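Local atomic coordinates of xylanase and alpha-amylase inhibitor protein (Scadoxus multiflorus, PDB entry 3MU7), a protein that probably inhibits both xylanase and alpha-amylase, using a TIM-barrel fold of the family 18 glycosyl hydrolase type. Residues V30-L35 with V70-G75; I121-E126 with F150-A155; F174-V179 with K212-F217. One frame throughout, in Å; residues are numbered along the deposited sequence.

How the contacts relate
All three contacts are parallel strand pairs of one TIM-barrel sheet, and they follow one another along the chain without overlap. Contact 1 joins strands 29-37 and 69-76, contact 2 joins 120-125 and 151-154, and contact 3 joins 176-180 and 213-218. Strand 69-76 also neighbours 120-125, and 151-154 neighbours 176-180, making the six strands a continuous arc of the barrel. Centres of contacts 1 and 2 lie about 8 Å apart, those of 2 and 3 about 10 Å, and those of 1 and 3 about 14 Å. The pairs thus form part of the barrel wall, with D122 of contact 2 in its interior joining all three through hydrogen bonds to S73 of contact 1 and W178 of contact 3.

Contact 1 of 3, residues V30-L35 with V70-G75; sequences VIIGFL and VLLSIG
F34 presents its ring edge to S73, with OG of S73 3.2 Å from CE1 of F34 and near the ring plane. The serine reaches there because OG lies anti to its own backbone N (chi1 -172°). CG2 of I31 also packs 3.6 Å from CB of S73, on the inner face of the barrel that I31, L71 and S73 share. The tight parts of the contact are this inner cluster and, on the outer face, I32 on V70, where CD1 of I32 meets CG1 of V70 at 3.6 Å. The loose part is L35 with I74: CD2 of L35 stays 4.2 Å from CG2 of I74, and CG1 and CD1 of I74 turn from L35, toward F123 and I125. Even this looser side is buried, L35 and L72 lying against helix 86-101.

The backbones run parallel at 27°, and their ladder is interrupted at G33-F34. S73 N binds I32 O at 2.8 Å, whereas S73 O receives L35 N at 2.9 Å, so G33 and F34 together stand opposite the single residue S73. That is a beta bulge, and it contains the cis peptide bond preceding F34. Non-proline cis peptides are a known feature of family 18 barrels. Beyond it, G75 N approaches L35 O from above the carbonyl plane, 39° out of it. F34 also makes an edge-to-face pair with H124.

OG of S73 hydrogen-bonds OD2 of D122, consistent with a buried hydroxyl oriented chiefly by its bond to the carboxylate, with the F34 edge close by.

Contact 2 of 3, residues I121-E126 with F150-A155; sequences IDFHIE and FALTAA
The backbones of I121-I125 and A151-A154 run parallel at 19°, their axes approaching to 4.4 Å, and four N-H...O bonds lace them from I121 N on A151 O to A155 N on F123 O. One of these, F123 N to T153 O at 2.8 Å, is nearly straight at hydrogen, although its donor is tilted 35° from the carbonyl plane.

On the inner face, T153 OG1 donates to D122 OD1 at 2.8 Å, and OD1 accepts through its anti lone pair, the one away from OD2. The two side chains cross at about a right angle. D122 holds CG anti to its backbone N (chi1 175°), and its carboxylate collects further bonds from outside: W178 NE1 on OD1 and Y8 OH on OD2. These bonds fix its rotation.

D119, D122, H124 and E126 match the spacing of the chitinase signature DxxDxDxE on the fourth strand of family 18 barrels, with histidine in place of the third aspartate. The H124 ring has the methyl of A155 obliquely beside it, ND1 to CB 3.5 Å, while ND1 bonds Y8 OH.

On the outer face F123 CE2 touches CD2 of L152 at 4.2 Å, where L136 and L140 of helix 133-144 pack on F123. Near the C-terminal ends of the segments, a water lies 2.8 Å from I125 O and 2.9 Å from A155 O, placed to donate to either carbonyl.

Contact 3 of 3, residues F174-V179 with K212-F217; sequences FDAIWV and KVFLGF
The carbonyl oxygen of I177 is met by three groups of the neighbouring strand. F214 N donates to it at 2.8 Å in a nearly straight bond (171°), CA of V213 adds a C-H...O contact at 3.5 Å, and the edge of the F214 ring comes up with CD1 3.7 Å from the same oxygen. I177 N in turn binds K212 O, and V179 N binds F214 O, giving a parallel ladder whose last rung, G216 N to V179 O, is short at 2.7 Å but bent.

W178 and F214 run alongside each other into the barrel interior and form an edge-to-face pair. The six-membered ring of the indole turns its edge to the phenyl face, with centroids 5.0 Å apart and planes at 70°; CE3 stands 3.5 Å above the F214 plane, offset toward the rim. The indole gets there by an unusual torsion: CG of W178 almost eclipses the backbone N (chi1 9°).

The other face of the sheet is aliphatic. V213 CG1 touches I177 CG1 and V179 CG2, each at 4.0 Å, and W201 and W204 of helix 195-207 pack over this layer. The helix is the middle element of a beta-alpha-beta crossover, so it lies against the same two strands that it connects.

The indole N-H of W178 is already engaged in the interior, by D122. Across this contact the ring meets its neighbour through apolar C-H edge alone, which suggests that the pairing with the F214 face is what steadies the plane of the indole from this side.

Contact 1 of 3, residues V30-L35 with V70-G75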
loop_
_atom_site.group_PDB
_atom_site.type_symbol
_atom_site.label_atom_id
_atom_site.label_comp_id
_atom_site.label_asym_id
_atom_site.label_seq_id
_atom_site.Cartn_x
_atom_site.Cartn_y
_atom_site.Cartn_z
ATOM N N VAL A 30 -2.550 5.285 5.654
ATOM C CA VAL A 30 -3.703 4.421 5.416
ATOM C C VAL A 30 -3.879 4.323 3.910
ATOM O O VAL A 30 -3.917 5.338 3.210
ATOM C CB VAL A 30 -4.982 4.922 6.119
ATOM C CG1 VAL A 30 -6.154 4.031 5.765
ATOM C CG2 VAL A 30 -4.795 4.912 7.619
ATOM N N ILE A 31 -3.934 3.087 3.423
ATOM C CA ILE A 31 -3.951 2.823 2.003
ATOM C C ILE A 31 -5.319 2.264 1.639
ATOM O O ILE A 31 -5.672 1.139 2.012
ATOM C CB ILE A 31 -2.857 1.808 1.599
ATOM C CG1 ILE A 31 -1.492 2.180 2.202
ATOM C CG2 ILE A 31 -2.806 1.688 0.084
ATOM C CD1 ILE A 31 -0.499 1.017 2.216
ATOM N N ILE A 32 -6.102 3.067 0.927
ATOM C CA ILE A 32 -7.429 2.641 0.495
ATOM C C ILE A 32 -7.301 1.689 -0.691
ATOM O O ILE A 32 -6.750 2.072 -1.733
ATOM C CB ILE A 32 -8.303 3.849 0.091
ATOM C CG1 ILE A 32 -8.481 4.831 1.255
ATOM C CG2 ILE A 32 -9.661 3.362 -0.430
ATOM C CD1 ILE A 32 -8.995 6.185 0.819
ATOM N N GLY A 33 -7.785 0.457 -0.538
ATOM C CA GLY A 33 -7.757 -0.504 -1.640
ATOM C C GLY A 33 -9.167 -0.900 -2.035
ATOM O O GLY A 33 -9.996 -1.112 -1.154
ATOM N N PHE A 34 -9.485 -1.014 -3.330
ATOM C CA PHE A 34 -8.569 -0.901 -4.475
ATOM C C PHE A 34 -9.293 -0.346 -5.685
ATOM O O PHE A 34 -10.501 -0.573 -5.866
ATOM C CB PHE A 34 -8.036 -2.285 -4.885
ATOM C CG PHE A 34 -7.158 -2.910 -3.855
ATOM C CD1 PHE A 34 -5.807 -2.594 -3.795
ATOM C CD2 PHE A 34 -7.693 -3.779 -2.910
ATOM C CE1 PHE A 34 -4.996 -3.143 -2.811
ATOM C CE2 PHE A 34 -6.896 -4.325 -1.919
ATOM C CZ PHE A 34 -5.545 -4.006 -1.866
ATOM N N LEU A 35 -8.557 0.357 -6.541
ATOM C CA LEU A 35 -8.998 0.551 -7.918
ATOM C C LEU A 35 -8.573 -0.723 -8.638
ATOM O O LEU A 35 -7.428 -0.844 -9.099
ATOM C CB LEU A 35 -8.357 1.788 -8.543
ATOM C CG LEU A 35 -8.972 2.194 -9.887
ATOM C CD1 LEU A 35 -10.237 3.014 -9.675
ATOM C CD2 LEU A 35 -7.984 2.968 -10.747
ATOM N N VAL A 70 -2.964 9.458 3.247
ATOM C CA VAL A 70 -3.971 8.575 2.676
ATOM C C VAL A 70 -3.665 8.347 1.203
ATOM O O VAL A 70 -3.590 9.302 0.418
ATOM C CB VAL A 70 -5.391 9.157 2.830
ATOM C CG1 VAL A 70 -6.417 8.175 2.311
ATOM C CG2 VAL A 70 -5.683 9.498 4.293
ATOM N N LEU A 71 -3.486 7.081 0.840
ATOM C CA LEU A 71 -3.144 6.694 -0.532
ATOM C C LEU A 71 -4.276 5.898 -1.134
ATOM O O LEU A 71 -5.069 5.287 -0.412
ATOM C CB LEU A 71 -1.881 5.833 -0.557
ATOM C CG LEU A 71 -0.663 6.301 0.235
ATOM C CD1 LEU A 71 0.456 5.268 0.143
ATOM C CD2 LEU A 71 -0.179 7.645 -0.223
ATOM N N LEU A 72 -4.360 5.912 -2.462
ATOM C CA LEU A 72 -5.212 4.986 -3.187
ATOM C C LEU A 72 -4.340 3.908 -3.795
ATOM O O LEU A 72 -3.333 4.195 -4.459
ATOM C CB LEU A 72 -5.980 5.681 -4.314
ATOM C CG LEU A 72 -6.815 4.786 -5.242
ATOM C CD1 LEU A 72 -7.960 4.104 -4.492
ATOM C CD2 LEU A 72 -7.335 5.576 -6.433
ATOM N N SER A 73 -4.730 2.663 -3.569
ATOM C CA SER A 73 -4.024 1.532 -4.138
ATOM C C SER A 73 -4.680 1.055 -5.428
ATOM O O SER A 73 -5.899 0.822 -5.475
ATOM C CB SER A 73 -3.961 0.399 -3.124
ATOM O OG SER A 73 -3.118 -0.646 -3.577
ATOM N N ILE A 74 -3.859 0.911 -6.466
ATOM C CA ILE A 74 -4.298 0.361 -7.743
ATOM C C ILE A 74 -3.938 -1.116 -7.823
ATOM O O ILE A 74 -2.889 -1.555 -7.314
ATOM C CB ILE A 74 -3.742 1.155 -8.957
ATOM C CG1 ILE A 74 -2.209 1.110 -9.004
ATOM C CG2 ILE A 74 -4.263 2.598 -8.923
ATOM C CD1 ILE A 74 -1.624 1.685 -10.283
ATOM N N GLY A 75 -4.839 -1.888 -8.400
ATOM C CA GLY A 75 -4.680 -3.332 -8.627
ATOM C C GLY A 75 -5.356 -4.088 -7.489
ATOM O O GLY A 75 -6.510 -4.020 -7.362
#

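Contact 2 of 3, residues I121-E126 with F150-A155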
loop_
_atom_site.group_PDB
_atom_site.type_symbol
_atom_site.label_atom_id
_atom_site.label_comp_id
_atom_site.label_asym_id
_atom_site.label_seq_id
_atom_site.Cartn_x
_atom_site.Cartn_y
_atom_site.Cartn_z
ATOM N N ILE A 121 -0.306 7.365 -4.600
ATOM C CA ILE A 121 -0.794 6.159 -5.255
ATOM C C ILE A 121 0.098 4.986 -4.898
ATOM O O ILE A 121 1.326 5.084 -4.977
ATOM C CB ILE A 121 -0.814 6.322 -6.807
ATOM C CG1 ILE A 121 -1.647 7.540 -7.251
ATOM C CG2 ILE A 121 -1.257 5.025 -7.495
ATOM C CD1 ILE A 121 -3.118 7.479 -6.877
ATOM N N ASP A 122 -0.540 3.882 -4.528
ATOM C CA ASP A 122 0.137 2.641 -4.179
ATOM C C ASP A 122 -0.054 1.612 -5.292
ATOM O O ASP A 122 -1.183 1.322 -5.691
ATOM C CB ASP A 122 -0.447 2.121 -2.865
ATOM C CG ASP A 122 0.102 0.777 -2.461
ATOM O OD1 ASP A 122 1.320 0.685 -2.200
ATOM O OD2 ASP A 122 -0.693 -0.181 -2.375
ATOM N N PHE A 123 1.051 1.068 -5.794
ATOM C CA PHE A 123 1.028 0.058 -6.863
ATOM C C PHE A 123 0.972 -1.328 -6.221
ATOM O O PHE A 123 2.010 -1.888 -5.833
ATOM C CB PHE A 123 2.302 0.136 -7.715
ATOM C CG PHE A 123 2.332 1.248 -8.741
ATOM C CD1 PHE A 123 2.778 0.977 -10.031
ATOM C CD2 PHE A 123 1.960 2.556 -8.424
ATOM C CE1 PHE A 123 2.863 1.989 -10.995
ATOM C CE2 PHE A 123 2.035 3.570 -9.387
ATOM C CZ PHE A 123 2.487 3.282 -10.674
ATOM N N HIS A 124 -0.221 -1.893 -6.104
ATOM C CA HIS A 124 -0.391 -3.251 -5.557
ATOM C C HIS A 124 -0.686 -4.198 -6.729
ATOM O O HIS A 124 -1.736 -4.844 -6.804
ATOM C CB HIS A 124 -1.512 -3.257 -4.507
ATOM C CG HIS A 124 -1.564 -4.490 -3.648
ATOM N ND1 HIS A 124 -1.331 -4.446 -2.291
ATOM C CD2 HIS A 124 -1.845 -5.784 -3.940
ATOM C CE1 HIS A 124 -1.462 -5.660 -1.784
ATOM N NE2 HIS A 124 -1.775 -6.489 -2.761
ATOM N N ILE A 125 0.268 -4.270 -7.651
ATOM C CA ILE A 125 0.109 -5.028 -8.889
ATOM C C ILE A 125 0.524 -6.467 -8.645
ATOM O O ILE A 125 1.707 -6.754 -8.435
ATOM C CB ILE A 125 0.919 -4.394 -10.045
ATOM C CG1 ILE A 125 0.578 -2.901 -10.209
ATOM C CG2 ILE A 125 0.725 -5.184 -11.338
ATOM C CD1 ILE A 125 -0.919 -2.574 -10.325
ATOM N N GLU A 126 -0.459 -7.361 -8.684
ATOM C CA GLU A 126 -0.270 -8.746 -8.283
ATOM C C GLU A 126 -0.268 -9.718 -9.462
ATOM O O GLU A 126 0.004 -10.903 -9.284
ATOM C CB GLU A 126 -1.334 -9.130 -7.245
ATOM C CG GLU A 126 -1.041 -10.411 -6.463
ATOM C CD GLU A 126 0.167 -10.297 -5.497
ATOM O OE1 GLU A 126 0.156 -9.386 -4.607
ATOM O OE2 GLU A 126 1.067 -11.105 -5.617
ATOM N N PHE A 150 2.977 14.410 -4.429
ATOM C CA PHE A 150 2.354 13.233 -3.820
ATOM C C PHE A 150 3.352 12.086 -3.847
ATOM O O PHE A 150 4.362 12.162 -4.540
ATOM C CB PHE A 150 1.078 12.845 -4.572
ATOM C CG PHE A 150 1.294 12.599 -6.045
ATOM C CD1 PHE A 150 1.696 11.349 -6.503
ATOM C CD2 PHE A 150 1.111 13.626 -6.973
ATOM C CE1 PHE A 150 1.911 11.126 -7.858
ATOM C CE2 PHE A 150 1.316 13.404 -8.326
ATOM C CZ PHE A 150 1.718 12.155 -8.768
ATOM N N ALA A 151 3.052 11.021 -3.112
ATOM C CA ALA A 151 3.916 9.849 -3.041
ATOM C C ALA A 151 3.530 8.760 -4.030
ATOM O O ALA A 151 2.368 8.624 -4.418
ATOM C CB ALA A 151 3.907 9.288 -1.634
ATOM N N LEU A 152 4.530 7.974 -4.421
ATOM C CA LEU A 152 4.319 6.733 -5.147
ATOM C C LEU A 152 4.891 5.604 -4.319
ATOM O O LEU A 152 6.045 5.662 -3.883
ATOM C CB LEU A 152 4.985 6.781 -6.524
ATOM C CG LEU A 152 4.362 7.773 -7.517
ATOM C CD1 LEU A 152 5.240 7.944 -8.755
ATOM C CD2 LEU A 152 2.946 7.367 -7.891
ATOM N N THR A 153 4.078 4.579 -4.078
ATOM C CA THR A 153 4.525 3.433 -3.291
ATOM C C THR A 153 4.219 2.148 -4.033
ATOM O O THR A 153 3.457 2.157 -5.000
ATOM C CB THR A 153 3.867 3.410 -1.894
ATOM O OG1 THR A 153 2.454 3.253 -2.034
ATOM C CG2 THR A 153 4.136 4.699 -1.131
ATOM N N ALA A 154 4.830 1.045 -3.602
ATOM C CA ALA A 154 4.586 -0.256 -4.221
ATOM C C ALA A 154 4.496 -1.354 -3.171
ATOM O O ALA A 154 5.101 -1.256 -2.095
ATOM C CB ALA A 154 5.668 -0.588 -5.246
ATOM N N ALA A 155 3.760 -2.413 -3.512
ATOM C CA ALA A 155 3.521 -3.541 -2.619
ATOM C C ALA A 155 3.908 -4.852 -3.308
ATOM O O ALA A 155 3.042 -5.664 -3.642
ATOM C CB ALA A 155 2.062 -3.580 -2.191
HETATM O O HOH W 1 2.523 -7.471 -5.857
#

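Contact 3 of 3, residues F174-V179 with K212-F217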
loop_
_atom_site.group_PDB
_atom_site.type_symbol
_atom_site.label_atom_id
_atom_site.label_comp_id
_atom_site.label_asym_id
_atom_site.label_seq_id
_atom_site.Cartn_x
_atom_site.Cartn_y
_atom_site.Cartn_z
ATOM N N PHE A 174 9.793 4.815 -6.588
ATOM C CA PHE A 174 8.934 4.723 -5.405
ATOM C C PHE A 174 9.547 5.370 -4.181
ATOM O O PHE A 174 10.717 5.131 -3.846
ATOM C CB PHE A 174 8.542 3.275 -5.106
ATOM C CG PHE A 174 7.752 2.639 -6.209
ATOM C CD1 PHE A 174 8.314 1.640 -6.990
ATOM C CD2 PHE A 174 6.449 3.059 -6.484
ATOM C CE1 PHE A 174 7.590 1.063 -8.029
ATOM C CE2 PHE A 174 5.723 2.491 -7.515
ATOM C CZ PHE A 174 6.289 1.486 -8.288
ATOM N N ASP A 175 8.748 6.194 -3.513
ATOM C CA ASP A 175 9.133 6.807 -2.252
ATOM C C ASP A 175 9.261 5.784 -1.138
ATOM O O ASP A 175 10.079 5.943 -0.231
ATOM C CB ASP A 175 8.101 7.858 -1.866
ATOM C CG ASP A 175 8.029 8.969 -2.876
ATOM O OD1 ASP A 175 8.981 9.774 -2.934
ATOM O OD2 ASP A 175 7.052 9.022 -3.641
ATOM N N ALA A 176 8.433 4.741 -1.204
ATOM C CA ALA A 176 8.447 3.674 -0.221
ATOM C C ALA A 176 7.902 2.422 -0.856
ATOM O O ALA A 176 7.102 2.475 -1.792
ATOM C CB ALA A 176 7.613 4.039 0.997
ATOM N N ILE A 177 8.355 1.289 -0.352
ATOM C CA ILE A 177 7.748 0.023 -0.712
ATOM C C ILE A 177 7.440 -0.742 0.561
ATOM O O ILE A 177 8.153 -0.616 1.558
ATOM C CB ILE A 177 8.627 -0.805 -1.666
ATOM C CG1 ILE A 177 9.821 -1.415 -0.942
ATOM C CG2 ILE A 177 9.015 0.013 -2.907
ATOM C CD1 ILE A 177 10.622 -2.344 -1.800
ATOM N N TRP A 178 6.346 -1.490 0.547
ATOM C CA TRP A 178 6.036 -2.437 1.623
ATOM C C TRP A 178 6.020 -3.808 0.992
ATOM O O TRP A 178 5.194 -4.108 0.117
ATOM C CB TRP A 178 4.707 -2.142 2.339
ATOM C CG TRP A 178 3.881 -1.089 1.680
ATOM C CD1 TRP A 178 3.048 -1.249 0.609
ATOM C CD2 TRP A 178 3.822 0.299 2.036
ATOM N NE1 TRP A 178 2.479 -0.040 0.272
ATOM C CE2 TRP A 178 2.936 0.924 1.133
ATOM C CE3 TRP A 178 4.433 1.076 3.030
ATOM C CZ2 TRP A 178 2.641 2.291 1.199
ATOM C CZ3 TRP A 178 4.148 2.436 3.086
ATOM C CH2 TRP A 178 3.258 3.028 2.178
ATOM N N VAL A 179 6.966 -4.633 1.416
ATOM C CA VAL A 179 7.106 -5.974 0.877
ATOM C C VAL A 179 6.143 -6.906 1.606
ATOM O O VAL A 179 6.091 -6.905 2.842
ATOM C CB VAL A 179 8.560 -6.468 1.035
ATOM C CG1 VAL A 179 8.724 -7.858 0.465
ATOM C CG2 VAL A 179 9.540 -5.498 0.367
ATOM N N LYS A 212 12.741 3.973 1.511
ATOM C CA LYS A 212 12.101 3.320 2.655
ATOM C C LYS A 212 11.511 1.965 2.264
ATOM O O LYS A 212 10.682 1.888 1.403
ATOM C CB LYS A 212 10.986 4.208 3.193
ATOM C CG LYS A 212 11.463 5.556 3.836
ATOM C CD LYS A 212 12.456 5.353 4.996
ATOM C CE LYS A 212 13.350 6.607 5.268
ATOM N NZ LYS A 212 13.626 6.843 6.667
ATOM N N VAL A 213 11.958 0.941 2.960
ATOM C CA VAL A 213 11.396 -0.392 2.817
ATOM C C VAL A 213 10.684 -0.742 4.122
ATOM O O VAL A 213 11.278 -0.706 5.211
ATOM C CB VAL A 213 12.473 -1.457 2.475
ATOM C CG1 VAL A 213 11.823 -2.821 2.244
ATOM C CG2 VAL A 213 13.298 -1.050 1.254
ATOM N N PHE A 214 9.401 -1.054 4.001
ATOM C CA PHE A 214 8.582 -1.487 5.120
ATOM C C PHE A 214 8.375 -2.998 5.031
ATOM O O PHE A 214 8.252 -3.548 3.926
ATOM C CB PHE A 214 7.200 -0.829 5.052
ATOM C CG PHE A 214 7.177 0.653 5.359
ATOM C CD1 PHE A 214 7.714 1.586 4.474
ATOM C CD2 PHE A 214 6.538 1.114 6.508
ATOM C CE1 PHE A 214 7.646 2.948 4.756
ATOM C CE2 PHE A 214 6.463 2.476 6.790
ATOM C CZ PHE A 214 7.020 3.393 5.918
ATOM N N LEU A 215 8.301 -3.664 6.182
ATOM C CA LEU A 215 7.973 -5.089 6.209
ATOM C C LEU A 215 6.476 -5.272 6.369
ATOM O O LEU A 215 5.900 -4.826 7.360
ATOM C CB LEU A 215 8.708 -5.822 7.332
ATOM C CG LEU A 215 10.234 -5.820 7.280
ATOM C CD1 LEU A 215 10.799 -4.745 8.198
ATOM C CD2 LEU A 215 10.756 -7.186 7.675
ATOM N N GLY A 216 5.854 -5.905 5.384
ATOM C CA GLY A 216 4.423 -6.197 5.417
ATOM C C GLY A 216 4.128 -7.521 6.083
ATOM O O GLY A 216 4.687 -8.559 5.701
ATOM N N PHE A 217 3.230 -7.477 7.062
ATOM C CA PHE A 217 2.817 -8.659 7.816
ATOM C C PHE A 217 1.299 -8.764 7.899
ATOM O O PHE A 217 0.610 -7.745 7.897
ATOM C CB PHE A 217 3.350 -8.602 9.246
ATOM C CG PHE A 217 4.827 -8.783 9.351
ATOM C CD1 PHE A 217 5.647 -7.712 9.655
ATOM C CD2 PHE A 217 5.407 -10.032 9.155
ATOM C CE1 PHE A 217 7.038 -7.880 9.753
ATOM C CE2 PHE A 217 6.794 -10.206 9.252
ATOM C CZ PHE A 217 7.602 -9.127 9.552
#